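Local coordinates for RagA protein (Porphyromonas gingivalis, PDB 6SLN) that probably takes up substrates across the outer membrane as a TonB-dependent transporter, at residues 97-103 and 185-191; 587-593 and 604-610. All blocks are in the same frame, centred on the assembly; numbering follows the deposited sequence.

Contact 1 (97-103 and 185-191)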
loop_
_atom_site.group_PDB
_atom_site.type_symbol
_atom_site.label_atom_id
_atom_site.label_comp_id
_atom_site.label_asym_id
_atom_site.label_seq_id
_atom_site.Cartn_x
_atom_site.Cartn_y
_atom_site.Cartn_z
ATOM N N THR A 97 -38.925 -20.925 15.655
ATOM C CA THR A 97 -39.966 -21.825 15.183
ATOM C C THR A 97 -40.531 -22.602 16.366
ATOM O O THR A 97 -39.852 -22.818 17.376
ATOM C CB THR A 97 -39.453 -22.781 14.096
ATOM O OG1 THR A 97 -40.566 -23.303 13.354
ATOM C CG2 THR A 97 -38.671 -23.916 14.702
ATOM N N VAL A 98 -41.784 -23.031 16.207
ATOM C CA VAL A 98 -42.549 -23.624 17.298
ATOM C C VAL A 98 -41.934 -24.943 17.765
ATOM O O VAL A 98 -42.022 -25.294 18.949
ATOM C CB VAL A 98 -44.013 -23.805 16.840
ATOM C CG1 VAL A 98 -44.950 -23.924 18.040
ATOM C CG2 VAL A 98 -44.439 -22.667 15.887
ATOM N N SER A 99 -41.315 -25.695 16.849
ATOM C CA SER A 99 -40.719 -26.994 17.137
ATOM C C SER A 99 -39.241 -26.909 17.476
ATOM O O SER A 99 -38.645 -27.928 17.839
ATOM C CB SER A 99 -40.864 -27.930 15.930
ATOM O OG SER A 99 -42.084 -27.726 15.249
ATOM N N GLY A 100 -38.634 -25.734 17.343
ATOM C CA GLY A 100 -37.190 -25.649 17.357
ATOM C C GLY A 100 -36.619 -25.623 18.762
ATOM O O GLY A 100 -37.215 -25.078 19.691
ATOM N N SER A 101 -35.447 -26.239 18.905
ATOM C CA SER A 101 -34.602 -26.099 20.088
ATOM C C SER A 101 -34.030 -24.687 20.067
ATOM O O SER A 101 -33.048 -24.412 19.369
ATOM C CB SER A 101 -33.497 -27.156 20.077
ATOM O OG SER A 101 -33.007 -27.460 21.378
ATOM N N VAL A 102 -34.658 -23.769 20.807
ATOM C CA VAL A 102 -34.271 -22.363 20.807
ATOM C C VAL A 102 -34.071 -21.889 22.241
ATOM O O VAL A 102 -34.949 -22.085 23.088
ATOM C CB VAL A 102 -35.320 -21.481 20.108
ATOM C CG1 VAL A 102 -34.869 -20.026 20.141
ATOM C CG2 VAL A 102 -35.542 -21.951 18.684
ATOM N N ALA A 103 -32.931 -21.241 22.506
ATOM C CA ALA A 103 -32.599 -20.693 23.819
ATOM C C ALA A 103 -32.319 -19.207 23.685
ATOM O O ALA A 103 -31.598 -18.798 22.769
ATOM C CB ALA A 103 -31.383 -21.390 24.420
ATOM N N VAL A 185 -30.170 -18.544 20.649
ATOM C CA VAL A 185 -29.309 -19.592 20.123
ATOM C C VAL A 185 -30.213 -20.679 19.567
ATOM O O VAL A 185 -31.045 -21.235 20.294
ATOM C CB VAL A 185 -28.339 -20.130 21.186
ATOM C CG1 VAL A 185 -27.419 -21.197 20.583
ATOM C CG2 VAL A 185 -27.509 -18.981 21.735
ATOM N N LEU A 186 -30.071 -20.948 18.269
ATOM C CA LEU A 186 -30.876 -21.941 17.571
ATOM C C LEU A 186 -30.058 -23.215 17.378
ATOM O O LEU A 186 -29.005 -23.194 16.727
ATOM C CB LEU A 186 -31.353 -21.400 16.227
ATOM C CG LEU A 186 -31.813 -19.953 16.178
ATOM C CD1 LEU A 186 -32.274 -19.669 14.794
ATOM C CD2 LEU A 186 -32.931 -19.707 17.161
ATOM N N LYS A 187 -30.554 -24.326 17.927
ATOM C CA LYS A 187 -29.764 -25.541 18.039
ATOM C C LYS A 187 -30.130 -26.638 17.046
ATOM O O LYS A 187 -29.277 -27.485 16.766
ATOM C CB LYS A 187 -29.880 -26.105 19.464
ATOM C CG LYS A 187 -29.682 -25.056 20.546
ATOM C CD LYS A 187 -29.446 -25.676 21.932
ATOM C CE LYS A 187 -30.445 -25.134 22.968
ATOM N NZ LYS A 187 -30.323 -25.756 24.335
ATOM N N ASP A 188 -31.350 -26.654 16.510
ATOM C CA ASP A 188 -31.826 -27.772 15.705
ATOM C C ASP A 188 -32.273 -27.331 14.314
ATOM O O ASP A 188 -32.534 -26.156 14.052
ATOM C CB ASP A 188 -32.989 -28.483 16.393
ATOM C CG ASP A 188 -34.267 -27.723 16.261
ATOM O OD1 ASP A 188 -34.407 -26.702 16.951
ATOM O OD2 ASP A 188 -35.116 -28.126 15.454
ATOM N N ALA A 189 -32.410 -28.327 13.434
ATOM C CA ALA A 189 -32.647 -28.080 12.015
ATOM C C ALA A 189 -33.982 -27.398 11.758
ATOM O O ALA A 189 -34.143 -26.709 10.741
ATOM C CB ALA A 189 -32.586 -29.397 11.245
ATOM N N SER A 190 -34.959 -27.602 12.635
ATOM C CA SER A 190 -36.227 -26.913 12.451
ATOM C C SER A 190 -36.102 -25.441 12.800
ATOM O O SER A 190 -36.788 -24.606 12.203
ATOM C CB SER A 190 -37.308 -27.570 13.303
ATOM O OG SER A 190 -38.503 -26.814 13.325
ATOM N N ALA A 191 -35.223 -25.107 13.751
ATOM C CA ALA A 191 -35.065 -23.730 14.202
ATOM C C ALA A 191 -34.122 -22.927 13.327
ATOM O O ALA A 191 -34.140 -21.700 13.406
ATOM C CB ALA A 191 -34.550 -23.684 15.642
#
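Ala103 O accepts a hydrogen bond from Val185 N at 2.6 Å, and Ala103 N returns one to Val185 O, so the two residues form a hydrogen-bonded antiparallel pair. One step along, Val102 and Leu186 make the non-hydrogen-bonded pair, and the exchange closes with a nearly straight bond (164°) from Lys187 N to Ser101 O. The side chains alternate between two faces, as successive residues of a beta strand generally do. On one, Val102 and Leu186 lie side by side: CG1 of Val102, opposite the backbone N across the CA-CB bond (chi1 180°), reaches CD2 of Leu186 at 3.6 Å, and CG2 rests on Ala191 CB. Near Ala103, on the face it shares with Val185, the bent Lys187 chain passes alongside Ser101, and NZ bonds to the carbonyl of Ala127 and forms a salt bridge with Asp738 of a barrel strand.

Beyond the paired residues the partners are a loop leading into strand 102-106, with a type I turn from Thr97 to Gly100, and a loop leaving strand 180-186, with an Asx turn in which Asp188 OD2 accepts Ser190 N at 2.9 Å, the donor standing above the carboxylate plane. The turns meet at several points: Thr97 CG2 lies against Ser190, and Gly100 CA against Ala191 CB. The hydroxyls of Thr97 and Ser99 are engaged by Asp587 of the barrel wall. This is an edge pairing of the mixed plug sheet, strand 102-106 being outermost within this chain, as expected of the plug that fills the barrel of a TonB-dependent receptor.

Contact 2 (587-593 and 604-610)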
loop_
_atom_site.group_PDB
_atom_site.type_symbol
_atom_site.label_atom_id
_atom_site.label_comp_id
_atom_site.label_asym_id
_atom_site.label_seq_id
_atom_site.Cartn_x
_atom_site.Cartn_y
_atom_site.Cartn_z
ATOM N N ASP A 587 -44.069 -27.837 11.441
ATOM C CA ASP A 587 -43.215 -27.010 10.610
ATOM C C ASP A 587 -42.578 -27.884 9.542
ATOM O O ASP A 587 -42.324 -29.075 9.752
ATOM C CB ASP A 587 -42.122 -26.321 11.434
ATOM C CG ASP A 587 -42.686 -25.490 12.571
ATOM O OD1 ASP A 587 -43.723 -24.821 12.375
ATOM O OD2 ASP A 587 -42.090 -25.511 13.667
ATOM N N PHE A 588 -42.320 -27.279 8.393
ATOM C CA PHE A 588 -41.740 -27.987 7.268
ATOM C C PHE A 588 -40.932 -26.962 6.487
ATOM O O PHE A 588 -41.416 -25.855 6.239
ATOM C CB PHE A 588 -42.842 -28.630 6.421
ATOM C CG PHE A 588 -42.376 -29.104 5.088
ATOM C CD1 PHE A 588 -41.315 -29.997 4.989
ATOM C CD2 PHE A 588 -42.988 -28.658 3.926
ATOM C CE1 PHE A 588 -40.867 -30.442 3.752
ATOM C CE2 PHE A 588 -42.548 -29.098 2.687
ATOM C CZ PHE A 588 -41.482 -29.995 2.602
ATOM N N SER A 589 -39.699 -27.307 6.138
ATOM C CA SER A 589 -38.804 -26.387 5.458
ATOM C C SER A 589 -38.094 -27.122 4.328
ATOM O O SER A 589 -37.697 -28.279 4.493
ATOM C CB SER A 589 -37.786 -25.800 6.438
ATOM O OG SER A 589 -36.615 -26.602 6.530
ATOM N N VAL A 590 -37.972 -26.469 3.172
ATOM C CA VAL A 590 -37.059 -26.909 2.123
ATOM C C VAL A 590 -36.332 -25.677 1.603
ATOM O O VAL A 590 -36.874 -24.569 1.594
ATOM C CB VAL A 590 -37.766 -27.679 0.976
ATOM C CG1 VAL A 590 -38.727 -26.796 0.241
ATOM C CG2 VAL A 590 -36.739 -28.268 0.009
ATOM N N ARG A 591 -35.083 -25.872 1.190
ATOM C CA ARG A 591 -34.245 -24.760 0.769
ATOM C C ARG A 591 -33.171 -25.299 -0.161
ATOM O O ARG A 591 -32.859 -26.494 -0.151
ATOM C CB ARG A 591 -33.605 -24.070 1.969
ATOM C CG ARG A 591 -32.555 -24.969 2.603
ATOM C CD ARG A 591 -31.462 -24.189 3.284
ATOM N NE ARG A 591 -32.018 -23.003 3.903
ATOM C CZ ARG A 591 -31.505 -21.801 3.749
ATOM N NH1 ARG A 591 -30.416 -21.659 3.012
ATOM N NH2 ARG A 591 -32.074 -20.760 4.337
ATOM N N ASN A 592 -32.602 -24.402 -0.963
ATOM C CA ASN A 592 -31.502 -24.761 -1.838
ATOM C C ASN A 592 -30.416 -23.711 -1.706
ATOM O O ASN A 592 -30.708 -22.512 -1.657
ATOM C CB ASN A 592 -31.946 -24.869 -3.292
ATOM C CG ASN A 592 -30.781 -25.026 -4.244
ATOM O OD1 ASN A 592 -30.203 -24.044 -4.691
ATOM N ND2 ASN A 592 -30.422 -26.262 -4.544
ATOM N N ASP A 593 -29.168 -24.174 -1.664
ATOM C CA ASP A 593 -28.001 -23.331 -1.424
ATOM C C ASP A 593 -26.936 -23.629 -2.466
ATOM O O ASP A 593 -26.639 -24.798 -2.742
ATOM C CB ASP A 593 -27.412 -23.566 -0.026
ATOM C CG ASP A 593 -28.310 -23.072 1.073
ATOM O OD1 ASP A 593 -28.827 -21.951 0.921
ATOM O OD2 ASP A 593 -28.499 -23.790 2.082
ATOM N N SER A 604 -24.440 -26.864 -5.731
ATOM C CA SER A 604 -25.822 -26.821 -5.278
ATOM C C SER A 604 -26.178 -27.971 -4.346
ATOM O O SER A 604 -25.659 -29.086 -4.457
ATOM C CB SER A 604 -26.782 -26.832 -6.462
ATOM O OG SER A 604 -28.093 -26.588 -6.001
ATOM N N ALA A 605 -27.113 -27.684 -3.445
ATOM C CA ALA A 605 -27.442 -28.585 -2.353
ATOM C C ALA A 605 -28.828 -28.237 -1.824
ATOM O O ALA A 605 -29.110 -27.075 -1.524
ATOM C CB ALA A 605 -26.383 -28.490 -1.241
ATOM N N TRP A 606 -29.686 -29.236 -1.723
ATOM C CA TRP A 606 -31.029 -29.054 -1.209
ATOM C C TRP A 606 -31.086 -29.547 0.224
ATOM O O TRP A 606 -30.475 -30.568 0.571
ATOM C CB TRP A 606 -32.047 -29.810 -2.064
ATOM C CG TRP A 606 -32.296 -29.167 -3.389
ATOM C CD1 TRP A 606 -31.660 -29.438 -4.566
ATOM C CD2 TRP A 606 -33.247 -28.138 -3.669
ATOM N NE1 TRP A 606 -32.155 -28.634 -5.562
ATOM C CE2 TRP A 606 -33.131 -27.827 -5.037
ATOM C CE3 TRP A 606 -34.181 -27.442 -2.891
ATOM C CZ2 TRP A 606 -33.912 -26.848 -5.647
ATOM C CZ3 TRP A 606 -34.957 -26.470 -3.499
ATOM C CH2 TRP A 606 -34.820 -26.186 -4.866
ATOM N N PHE A 607 -31.816 -28.816 1.060
ATOM C CA PHE A 607 -31.947 -29.175 2.462
ATOM C C PHE A 607 -33.395 -29.010 2.881
ATOM O O PHE A 607 -34.161 -28.245 2.289
ATOM C CB PHE A 607 -31.036 -28.338 3.365
ATOM C CG PHE A 607 -29.592 -28.414 2.995
ATOM C CD1 PHE A 607 -28.823 -29.508 3.366
ATOM C CD2 PHE A 607 -28.998 -27.394 2.267
ATOM C CE1 PHE A 607 -27.477 -29.575 3.018
ATOM C CE2 PHE A 607 -27.653 -27.455 1.920
ATOM C CZ PHE A 607 -26.891 -28.544 2.290
ATOM N N TYR A 608 -33.762 -29.748 3.917
ATOM C CA TYR A 608 -35.133 -29.743 4.374
ATOM C C TYR A 608 -35.143 -29.987 5.865
ATOM O O TYR A 608 -34.169 -30.479 6.439
ATOM C CB TYR A 608 -35.969 -30.819 3.694
ATOM C CG TYR A 608 -35.437 -32.205 3.968
ATOM C CD1 TYR A 608 -35.882 -32.949 5.060
ATOM C CD2 TYR A 608 -34.473 -32.763 3.139
ATOM C CE1 TYR A 608 -35.388 -34.213 5.311
ATOM C CE2 TYR A 608 -33.977 -34.031 3.373
ATOM C CZ TYR A 608 -34.431 -34.751 4.461
ATOM O OH TYR A 608 -33.919 -36.012 4.681
ATOM N N SER A 609 -36.285 -29.675 6.470
ATOM C CA SER A 609 -36.531 -29.961 7.867
ATOM C C SER A 609 -38.007 -30.249 8.032
ATOM O O SER A 609 -38.848 -29.726 7.299
ATOM C CB SER A 609 -36.136 -28.791 8.768
ATOM O OG SER A 609 -37.288 -28.051 9.133
ATOM N N VAL A 610 -38.322 -31.073 9.007
ATOM C CA VAL A 610 -39.699 -31.330 9.376
ATOM C C VAL A 610 -39.759 -31.293 10.887
ATOM O O VAL A 610 -38.947 -31.941 11.556
ATOM C CB VAL A 610 -40.178 -32.683 8.824
ATOM C CG1 VAL A 610 -39.128 -33.731 9.105
ATOM C CG2 VAL A 610 -41.512 -33.070 9.433
#
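Ser589 and Ser609 face each other in a hydrogen-bonded pair, the amide of each reaching the carbonyl of the other at 2.8 Å (N of one to O of the other, both ways). The same backbone bonding recurs between Arg591 and Phe607 and between Asp593 and Ala605, where the bond from Ala605 N to Asp593 O is weak. Between these pairs CA-H...O contacts fill in, such as Val590 CA to Phe607 O at 3.2 Å. The two strand segments run antiparallel, their axes 175° apart.

Among the polar side chains, Asn592 extends with CG opposite its backbone N (chi1 171°) and points ND2 at Ser604 OG, 2.8 Å away and close to the amide plane. The hydroxyls of Ser589 and Ser609 meet more loosely, in a weak bond.

Arg591 and Asp593 lie on the face that also carries Ser589, Phe607 and Ser609. Arg591 NH1 bridges to Asp593, bonding OD2 on its syn side at 3.0 Å, with the carboxylate carbon at the guanidinium edge. Ser571 also holds Asp593 OD1, and the plug carbonyl of Ser193 takes Arg591 NE.

Aromatic contacts occupy both faces. Asn592 CB sits squarely over the six-membered ring of Trp606, 3.2 Å from its centroid, a CH-pi contact, while ND2 stands over the same indole nearer its rim; Val590 CG2 touches Trp606 CE3. Inside, Phe607 crosses the Arg591 side chain obliquely, with ring and guanidinium planes 40° apart. Phe588, Trp606, Tyr608 and Val610 lie on the surface. Largely apolar, aromatic side chains outward and a more polar face toward the plug, with Asn592 and Phe607 as exceptions, are typical of an antiparallel hairpin in a transmembrane beta-barrel wall.

Contact 1 is buried within the plug, whereas contact 2 belongs to the barrel wall and has one face on the surface. Both rest on antiparallel strand pairing, but contact 1 joins segments far apart in sequence and soon gives way to turns; contact 2 stays strand throughout and closes a local hairpin. Methyl packing and an Asx turn mark the first, indole packing and an arginine-aspartate bridge the second. Their centres lie about 15 Å apart. Asp587 joins them by way of two plug hydroxyls, and Ala189 O packs on Ser609 CB, so the inner wall and the plug touch here by both a polar and a packing contact.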